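Local structure of alpha-glucosidase (5XFM) at residues Y82-K88 / E274-D280; T553-R558 / L570-G575; D576-A581 / I638-K642. The protein hydrolyses beta-L-arabinopyranosides and alpha-galactosides, as a bifunctional, calcium-binding enzyme of glycoside hydrolase family 97. The protein carries 1 engineered substitution. All blocks are in the same frame, centred on the assembly; numbering follows the deposited sequence.

The three contacts run outward from the N-terminal part of the chain into the C-terminal beta domain, their centres about 12, 17 and 23 Å from the centre of the chain. Contacts 1 and 2 (centres about 12 Å apart) meet where Lys88 O lies 2.6 Å from Thr557 OG1; contacts 2 and 3 (about 9 Å) share one sheet, with Arg572 N 2.9 Å from Tyr579 O, both probable hydrogen bonds. The nearest atoms of contacts 1 and 3 are about 8 Å apart. Calcium is bound by Glu174, Glu452 and Glu458, ligands drawn from both the N-terminal and the TIM-barrel parts, the same two parts that contact 1 joins through Thr483 and Glu442.

Contact 1: residues Y82-K88 / E274-D280; sequences YQQTRIK and ETTVPWD
Tyr82 and Lys88 reach segment 274-280 through first torsions of the same kind. In Tyr82, CG sits between the backbone N and the carbonyl carbon (chi1 70°), which carries the ring out toward Asp280; Lys88 begins in the same way and then bends at chi3 (79°), bringing NZ onto the backbone of Thr275. The tyrosine OH donates to Asp280 OD1 at 2.8 Å. That oxygen lies at the ring edge, whereas the carboxylate itself is turned 77° from the ring plane and is approached on its anti side. Tyr82 CZ lies 4.3 Å from Trp279 CB, so the end of the ring also packs on the tryptophan. A phenylalanine here would probably keep much of the ring packing but leave Asp280 OD1 without this donor. Segment 82-88 is the end of strand 69-83, an outermost strand of a nine-stranded antiparallel sheet in the N-terminal part of the enzyme, and the loop that follows it; segment 274-280 includes an ST turn, in which Thr275 OG1 accepts from Val277 N and is also hydrogen-bonded to Asp121 OD2, and then a short, weakly bonded helix. Between the two polar ends stands the Trp279 indole. Ile87 CG2 lies over one face, 3.5 Å from Trp279 CE2 and displaced toward the rim, a CH-pi contact, while Pro278 CB backs the opposite face 3.8 Å above the plane. The indole NE1 bonds to Glu442 OE1 of helix 441-444, which fixes its rotation further. Lys88 NZ donates to Thr275 O at 2.7 Å, in the carbonyl plane and on a lone pair. The same ammonium also bonds to Val273 O and to Thr483 O, the latter in the TIM-barrel part of the chain, so three carbonyls grip this buried charge.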
# COMPACT_ATOMS: atom_id res chain seq x y z
N TYR A 82 5.28 2.10 20.07
CA TYR A 82 5.76 3.10 19.13
C TYR A 82 4.63 3.94 18.55
O TYR A 82 3.48 3.51 18.47
CB TYR A 82 6.59 2.44 18.01
CG TYR A 82 5.84 1.59 17.01
CD1 TYR A 82 5.21 2.16 15.90
CD2 TYR A 82 5.81 0.20 17.13
CE1 TYR A 82 4.55 1.38 14.96
CE2 TYR A 82 5.15 -0.59 16.19
CZ TYR A 82 4.52 0.01 15.11
OH TYR A 82 3.87 -0.78 14.18
N GLN A 83 4.97 5.17 18.18
CA GLN A 83 4.01 6.07 17.55
C GLN A 83 4.32 6.17 16.07
O GLN A 83 5.49 6.22 15.67
CB GLN A 83 4.02 7.46 18.20
CG GLN A 83 3.66 7.51 19.69
CD GLN A 83 4.72 6.88 20.58
OE1 GLN A 83 5.90 7.22 20.49
NE2 GLN A 83 4.30 5.96 21.45
N GLN A 84 3.28 6.16 15.24
CA GLN A 84 3.48 6.26 13.80
C GLN A 84 2.34 7.02 13.14
O GLN A 84 1.17 6.63 13.27
CB GLN A 84 3.59 4.86 13.19
CG GLN A 84 3.93 4.84 11.71
CD GLN A 84 5.27 5.51 11.41
OE1 GLN A 84 6.27 5.23 12.06
NE2 GLN A 84 5.28 6.39 10.41
N THR A 85 2.67 8.10 12.44
CA THR A 85 1.68 8.84 11.67
C THR A 85 1.58 8.24 10.27
O THR A 85 2.42 7.43 9.88
CB THR A 85 2.04 10.32 11.54
OG1 THR A 85 3.27 10.46 10.82
CG2 THR A 85 2.18 10.96 12.91
N ARG A 86 0.55 8.65 9.53
CA ARG A 86 0.37 8.28 8.12
C ARG A 86 0.03 6.81 7.87
O ARG A 86 0.23 6.30 6.76
CB ARG A 86 1.62 8.64 7.32
CG ARG A 86 1.96 10.12 7.30
CD ARG A 86 3.44 10.33 6.97
NE ARG A 86 4.29 10.03 8.12
CZ ARG A 86 5.51 9.52 8.04
NH1 ARG A 86 6.05 9.24 6.86
NH2 ARG A 86 6.20 9.28 9.15
N ILE A 87 -0.45 6.10 8.90
CA ILE A 87 -0.92 4.73 8.72
C ILE A 87 -2.29 4.58 9.38
O ILE A 87 -2.87 5.56 9.84
CB ILE A 87 0.06 3.68 9.31
CG1 ILE A 87 0.16 3.80 10.82
CG2 ILE A 87 1.44 3.80 8.67
CD1 ILE A 87 0.79 2.59 11.49
N LYS A 88 -2.81 3.35 9.41
CA LYS A 88 -4.18 3.07 9.87
C LYS A 88 -4.41 3.28 11.37
O LYS A 88 -5.56 3.32 11.82
CB LYS A 88 -4.56 1.63 9.50
CG LYS A 88 -3.78 0.58 10.26
CD LYS A 88 -4.11 -0.83 9.80
CE LYS A 88 -3.39 -1.20 8.50
NZ LYS A 88 -3.49 -2.66 8.20
N GLU A 274 -6.36 -5.19 10.07
CA GLU A 274 -5.81 -4.39 11.16
C GLU A 274 -4.31 -4.58 11.41
O GLU A 274 -3.77 -4.02 12.36
CB GLU A 274 -6.56 -4.68 12.46
CG GLU A 274 -7.99 -4.16 12.49
CD GLU A 274 -8.71 -4.50 13.77
OE1 GLU A 274 -8.05 -4.91 14.75
OE2 GLU A 274 -9.95 -4.35 13.81
N THR A 275 -3.66 -5.38 10.56
CA THR A 275 -2.24 -5.69 10.75
C THR A 275 -1.34 -4.46 10.68
O THR A 275 -1.59 -3.53 9.90
CB THR A 275 -1.75 -6.71 9.70
OG1 THR A 275 -0.40 -7.09 10.00
CG2 THR A 275 -1.80 -6.13 8.28
N THR A 276 -0.31 -4.45 11.51
CA THR A 276 0.70 -3.40 11.49
C THR A 276 2.10 -3.95 11.23
O THR A 276 3.09 -3.23 11.38
CB THR A 276 0.70 -2.58 12.80
OG1 THR A 276 0.85 -3.46 13.92
CG2 THR A 276 -0.60 -1.81 12.94
N VAL A 277 2.18 -5.20 10.80
CA VAL A 277 3.49 -5.82 10.60
C VAL A 277 4.41 -5.10 9.58
O VAL A 277 5.63 -5.18 9.73
CB VAL A 277 3.35 -7.33 10.23
CG1 VAL A 277 2.88 -7.53 8.80
CG2 VAL A 277 4.66 -8.08 10.49
N PRO A 278 3.87 -4.36 8.58
CA PRO A 278 4.86 -3.63 7.78
C PRO A 278 5.68 -2.62 8.59
O PRO A 278 6.79 -2.27 8.19
CB PRO A 278 4.01 -2.89 6.73
CG PRO A 278 2.76 -3.67 6.65
CD PRO A 278 2.51 -4.23 8.00
N TRP A 279 5.12 -2.15 9.70
CA TRP A 279 5.77 -1.14 10.52
C TRP A 279 6.32 -1.72 11.85
O TRP A 279 7.14 -1.09 12.52
CB TRP A 279 4.79 0.00 10.77
CG TRP A 279 4.22 0.50 9.47
CD1 TRP A 279 4.83 1.34 8.58
CD2 TRP A 279 2.96 0.15 8.89
NE1 TRP A 279 4.02 1.54 7.49
CE2 TRP A 279 2.87 0.83 7.65
CE3 TRP A 279 1.89 -0.66 9.29
CZ2 TRP A 279 1.75 0.72 6.83
CZ3 TRP A 279 0.78 -0.77 8.46
CH2 TRP A 279 0.72 -0.08 7.25
N ASP A 280 5.89 -2.93 12.22
CA ASP A 280 6.33 -3.54 13.48
C ASP A 280 7.84 -3.81 13.54
O ASP A 280 8.45 -3.71 14.60
CB ASP A 280 5.61 -4.86 13.73
CG ASP A 280 4.18 -4.67 14.21
OD1 ASP A 280 3.82 -3.53 14.60
OD2 ASP A 280 3.44 -5.67 14.21

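Contact 2: residues T553-R558 / L570-G575; sequences TWDETR and LARRQG
Trp554 and Arg572 cross at about a right angle: the aliphatic part of the arginine runs over one indole face, with CD 3.6 Å above the ring plane and over its centre, a CH-pi contact. Farther along, the guanidinium is inclined 35° to the indole in a cation-pi arrangement, and Thr557 CG2 lies 4.0 Å above one face of the Arg572 guanidinium, offset toward the rim. Glu556, Arg558 and Arg573 project to the other side of the sheet as a salt-bridge network. Arg573 NE donates to Glu556 OE1 at 3.1 Å, with the oxygen at the guanidinium edge but the carboxylate turned 72° away; Glu556 OE2 takes Arg558 NH1 at 2.6 Å, so each carboxylate oxygen has its own arginine. Asp555 CB covers one face of the Arg573 guanidinium, whose NH1 donates to Gly575 O at 2.7 Å. Asp555 OD2 in turn accepts from Gly575 N at 2.8 Å. Because Asp555 and Glu556 both face Arg573, this is a classic beta bulge: Asp555 N donates to Arg573 O, and Arg573 N to Glu556 O. Beyond it, Arg558 and Ala571 exchange both backbone bonds as an antiparallel hydrogen-bonded pair. The hairpin of strands 556-563 and 567-574 forms one border of a six-stranded sheet, with strand 577-584 next in order; Trp578 packs on the salt-bridged side, and Arg572 NH1 bonds to Val520 O and Leu521 O at the end of helix 512-521.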
# COMPACT_ATOMS: atom_id res chain seq x y z
N THR A 553 -6.08 11.45 8.16
CA THR A 553 -5.20 10.76 9.11
C THR A 553 -6.02 10.13 10.23
O THR A 553 -7.12 10.59 10.55
CB THR A 553 -4.18 11.73 9.73
OG1 THR A 553 -4.87 12.78 10.42
CG2 THR A 553 -3.29 12.33 8.65
N TRP A 554 -5.49 9.08 10.85
CA TRP A 554 -6.30 8.30 11.78
C TRP A 554 -5.55 7.89 13.05
O TRP A 554 -4.34 7.73 13.04
CB TRP A 554 -6.83 7.06 11.08
CG TRP A 554 -7.45 7.36 9.75
CD1 TRP A 554 -6.89 7.15 8.52
CD2 TRP A 554 -8.74 7.94 9.50
NE1 TRP A 554 -7.75 7.56 7.53
CE2 TRP A 554 -8.89 8.05 8.11
CE3 TRP A 554 -9.78 8.38 10.33
CZ2 TRP A 554 -10.04 8.57 7.52
CZ3 TRP A 554 -10.92 8.90 9.74
CH2 TRP A 554 -11.04 8.99 8.35
N ASP A 555 -6.30 7.74 14.13
CA ASP A 555 -5.74 7.26 15.38
C ASP A 555 -5.95 5.76 15.57
O ASP A 555 -5.21 5.11 16.30
CB ASP A 555 -6.33 8.03 16.57
CG ASP A 555 -5.78 9.43 16.68
OD1 ASP A 555 -4.54 9.56 16.72
OD2 ASP A 555 -6.58 10.39 16.73
N GLU A 556 -6.95 5.21 14.88
CA GLU A 556 -7.34 3.82 15.08
C GLU A 556 -8.26 3.33 13.96
O GLU A 556 -9.04 4.10 13.39
CB GLU A 556 -8.03 3.65 16.44
CG GLU A 556 -8.30 2.21 16.84
CD GLU A 556 -9.15 2.11 18.09
OE1 GLU A 556 -9.34 3.14 18.77
OE2 GLU A 556 -9.65 1.00 18.39
N THR A 557 -8.15 2.04 13.63
CA THR A 557 -8.97 1.44 12.59
C THR A 557 -9.52 0.11 13.08
O THR A 557 -8.77 -0.74 13.56
CB THR A 557 -8.18 1.22 11.29
OG1 THR A 557 -7.80 2.49 10.73
CG2 THR A 557 -9.01 0.46 10.26
N ARG A 558 -10.83 -0.07 12.96
CA ARG A 558 -11.44 -1.32 13.40
C ARG A 558 -12.25 -1.94 12.26
O ARG A 558 -13.10 -1.29 11.65
CB ARG A 558 -12.30 -1.08 14.64
CG ARG A 558 -11.49 -0.59 15.84
CD ARG A 558 -11.77 -1.37 17.13
NE ARG A 558 -13.02 -1.00 17.78
CZ ARG A 558 -13.13 -0.13 18.78
NH1 ARG A 558 -12.05 0.49 19.24
NH2 ARG A 558 -14.31 0.13 19.31
N LEU A 570 -15.87 -0.85 7.63
CA LEU A 570 -14.84 -0.55 8.62
C LEU A 570 -15.05 0.80 9.30
O LEU A 570 -15.64 1.72 8.73
CB LEU A 570 -13.44 -0.62 8.01
CG LEU A 570 -12.95 0.24 6.86
CD1 LEU A 570 -12.45 1.62 7.32
CD2 LEU A 570 -11.84 -0.51 6.15
N ALA A 571 -14.57 0.90 10.54
CA ALA A 571 -14.63 2.14 11.30
C ALA A 571 -13.23 2.67 11.59
O ALA A 571 -12.33 1.91 11.98
CB ALA A 571 -15.40 1.93 12.59
N ARG A 572 -13.06 3.97 11.40
CA ARG A 572 -11.81 4.67 11.66
C ARG A 572 -12.05 5.85 12.59
O ARG A 572 -13.03 6.57 12.46
CB ARG A 572 -11.17 5.15 10.35
CG ARG A 572 -10.51 4.06 9.53
CD ARG A 572 -9.90 4.60 8.24
NE ARG A 572 -8.71 3.83 7.87
CZ ARG A 572 -8.62 3.04 6.81
NH1 ARG A 572 -9.65 2.89 5.99
NH2 ARG A 572 -7.49 2.38 6.57
N ARG A 573 -11.13 6.03 13.54
CA ARG A 573 -11.25 7.08 14.54
C ARG A 573 -10.24 8.20 14.31
O ARG A 573 -9.08 7.93 13.98
CB ARG A 573 -11.08 6.51 15.95
CG ARG A 573 -11.09 7.56 17.06
CD ARG A 573 -11.06 6.92 18.45
NE ARG A 573 -9.83 6.18 18.71
CZ ARG A 573 -8.71 6.74 19.16
NH1 ARG A 573 -8.66 8.04 19.42
NH2 ARG A 573 -7.63 5.99 19.37
N GLN A 574 -10.70 9.44 14.43
CA GLN A 574 -9.78 10.57 14.52
C GLN A 574 -10.12 11.38 15.76
O GLN A 574 -11.23 11.92 15.87
CB GLN A 574 -9.82 11.49 13.31
CG GLN A 574 -8.91 12.70 13.53
CD GLN A 574 -8.95 13.69 12.40
OE1 GLN A 574 -9.94 14.40 12.22
NE2 GLN A 574 -7.89 13.73 11.60
N GLY A 575 -9.17 11.47 16.68
CA GLY A 575 -9.43 12.10 17.96
C GLY A 575 -10.50 11.32 18.68
O GLY A 575 -10.35 10.14 18.96

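Contact 3: residues D576-A581 / I638-K642; sequences DTWYLA and ILCIK
Thr577 opens the pairing, its CG2 3.9 Å from Ile641 CG2, where strand 577-584 runs antiparallel to strand 636-641 (169° between their directions). Both are interior strands of the six-stranded antiparallel sheet in the C-terminal part of the enzyme, the first between strands 567-574 and 636-641, the second between strands 577-584 and 603-609. Trp578 exchanges two backbone bonds with the terminal residue, Lys642: Trp578 N to Lys642 O at 2.9 Å and Lys642 N to Trp578 O at 3.0 Å. The indole of Trp578 turns away from strand 636-641 and lies on Ala571 and Arg573. Tyr579 follows on the other side of the sheet, in a non-hydrogen-bonded pair with Ile641. With CG of Tyr579 beside its backbone N and anti to the carbonyl carbon (chi1 -60°), the ring slants across the isoleucine: CD2 is 3.7 Å from Ile641 CG1, and Ile641 CG2 lies over one ring face, offset toward the rim. Leu580 points back to the Trp578 side and forms a hydrogen-bonded pair with Cys640, Leu580 N reaching Cys640 O at 2.8 Å and Cys640 N returning to Leu580 O at 2.9 Å; the two CB atoms are 4.2 Å apart. Ala581 shares the Tyr579 side with Leu639, and its CA makes a CA-H...O contact of 3.5 Å with Ile638 O.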
# COMPACT_ATOMS: atom_id res chain seq x y z
N ASP A 576 -11.63 11.98 18.94
CA ASP A 576 -12.73 11.33 19.63
C ASP A 576 -13.87 11.02 18.66
O ASP A 576 -14.90 10.49 19.06
CB ASP A 576 -13.22 12.24 20.76
CG ASP A 576 -12.44 12.05 22.04
OD1 ASP A 576 -11.98 10.92 22.30
OD2 ASP A 576 -12.25 13.04 22.78
N THR A 577 -13.67 11.33 17.38
CA THR A 577 -14.72 11.15 16.38
C THR A 577 -14.60 9.83 15.61
O THR A 577 -13.56 9.54 15.01
CB THR A 577 -14.71 12.29 15.35
OG1 THR A 577 -14.55 13.54 16.01
CG2 THR A 577 -16.02 12.30 14.56
N TRP A 578 -15.68 9.05 15.61
CA TRP A 578 -15.70 7.79 14.88
C TRP A 578 -16.45 7.91 13.55
O TRP A 578 -17.53 8.52 13.47
CB TRP A 578 -16.33 6.67 15.71
CG TRP A 578 -15.36 5.98 16.64
CD1 TRP A 578 -15.21 6.19 17.98
CD2 TRP A 578 -14.41 4.96 16.28
NE1 TRP A 578 -14.22 5.37 18.48
CE2 TRP A 578 -13.72 4.61 17.46
CE3 TRP A 578 -14.08 4.32 15.09
CZ2 TRP A 578 -12.72 3.64 17.47
CZ3 TRP A 578 -13.09 3.37 15.10
CH2 TRP A 578 -12.42 3.03 16.28
N TYR A 579 -15.83 7.34 12.52
CA TYR A 579 -16.38 7.28 11.17
C TYR A 579 -16.55 5.82 10.73
O TYR A 579 -15.57 5.11 10.55
CB TYR A 579 -15.46 7.99 10.18
CG TYR A 579 -15.20 9.47 10.43
CD1 TYR A 579 -14.34 9.88 11.45
CD2 TYR A 579 -15.76 10.44 9.62
CE1 TYR A 579 -14.09 11.22 11.67
CE2 TYR A 579 -15.51 11.79 9.83
CZ TYR A 579 -14.67 12.17 10.86
OH TYR A 579 -14.42 13.51 11.07
N LEU A 580 -17.79 5.38 10.55
CA LEU A 580 -18.02 4.06 9.98
C LEU A 580 -18.40 4.19 8.50
O LEU A 580 -19.25 5.00 8.13
CB LEU A 580 -19.11 3.30 10.74
CG LEU A 580 -19.31 1.87 10.23
CD1 LEU A 580 -19.35 0.89 11.37
CD2 LEU A 580 -20.58 1.77 9.40
N ALA A 581 -17.75 3.40 7.66
CA ALA A 581 -18.01 3.44 6.24
C ALA A 581 -18.22 2.03 5.72
O ALA A 581 -17.51 1.09 6.11
CB ALA A 581 -16.87 4.12 5.50
N ILE A 638 -22.87 3.46 2.81
CA ILE A 638 -23.44 4.05 4.02
C ILE A 638 -22.31 4.63 4.85
O ILE A 638 -21.21 4.06 4.89
CB ILE A 638 -24.24 3.00 4.85
CG1 ILE A 638 -25.71 3.01 4.44
CG2 ILE A 638 -24.14 3.28 6.34
CD1 ILE A 638 -26.47 1.79 4.89
N LEU A 639 -22.55 5.77 5.49
CA LEU A 639 -21.52 6.37 6.32
C LEU A 639 -22.14 6.90 7.63
O LEU A 639 -23.08 7.68 7.59
CB LEU A 639 -20.82 7.47 5.53
CG LEU A 639 -19.41 7.96 5.84
CD1 LEU A 639 -19.11 9.18 4.97
CD2 LEU A 639 -19.16 8.26 7.31
N CYS A 640 -21.61 6.49 8.78
CA CYS A 640 -22.06 6.97 10.09
C CYS A 640 -20.98 7.77 10.82
O CYS A 640 -19.85 7.31 10.93
CB CYS A 640 -22.50 5.81 11.00
SG CYS A 640 -23.79 4.74 10.34
N ILE A 641 -21.31 8.95 11.33
CA ILE A 641 -20.31 9.78 12.02
C ILE A 641 -20.77 10.22 13.41
O ILE A 641 -21.89 10.73 13.57
CB ILE A 641 -19.95 11.04 11.21
CG1 ILE A 641 -19.43 10.67 9.82
CG2 ILE A 641 -18.90 11.87 11.94
CD1 ILE A 641 -19.39 11.83 8.85
N LYS A 642 -19.91 10.03 14.41
CA LYS A 642 -20.10 10.64 15.72
C LYS A 642 -18.83 10.68 16.55
O LYS A 642 -18.24 9.64 16.86
CB LYS A 642 -21.20 9.91 16.49
CG LYS A 642 -21.49 10.47 17.88
CD LYS A 642 -22.31 11.75 17.83
CE LYS A 642 -22.46 12.38 19.21
NZ LYS A 642 -22.83 13.82 19.13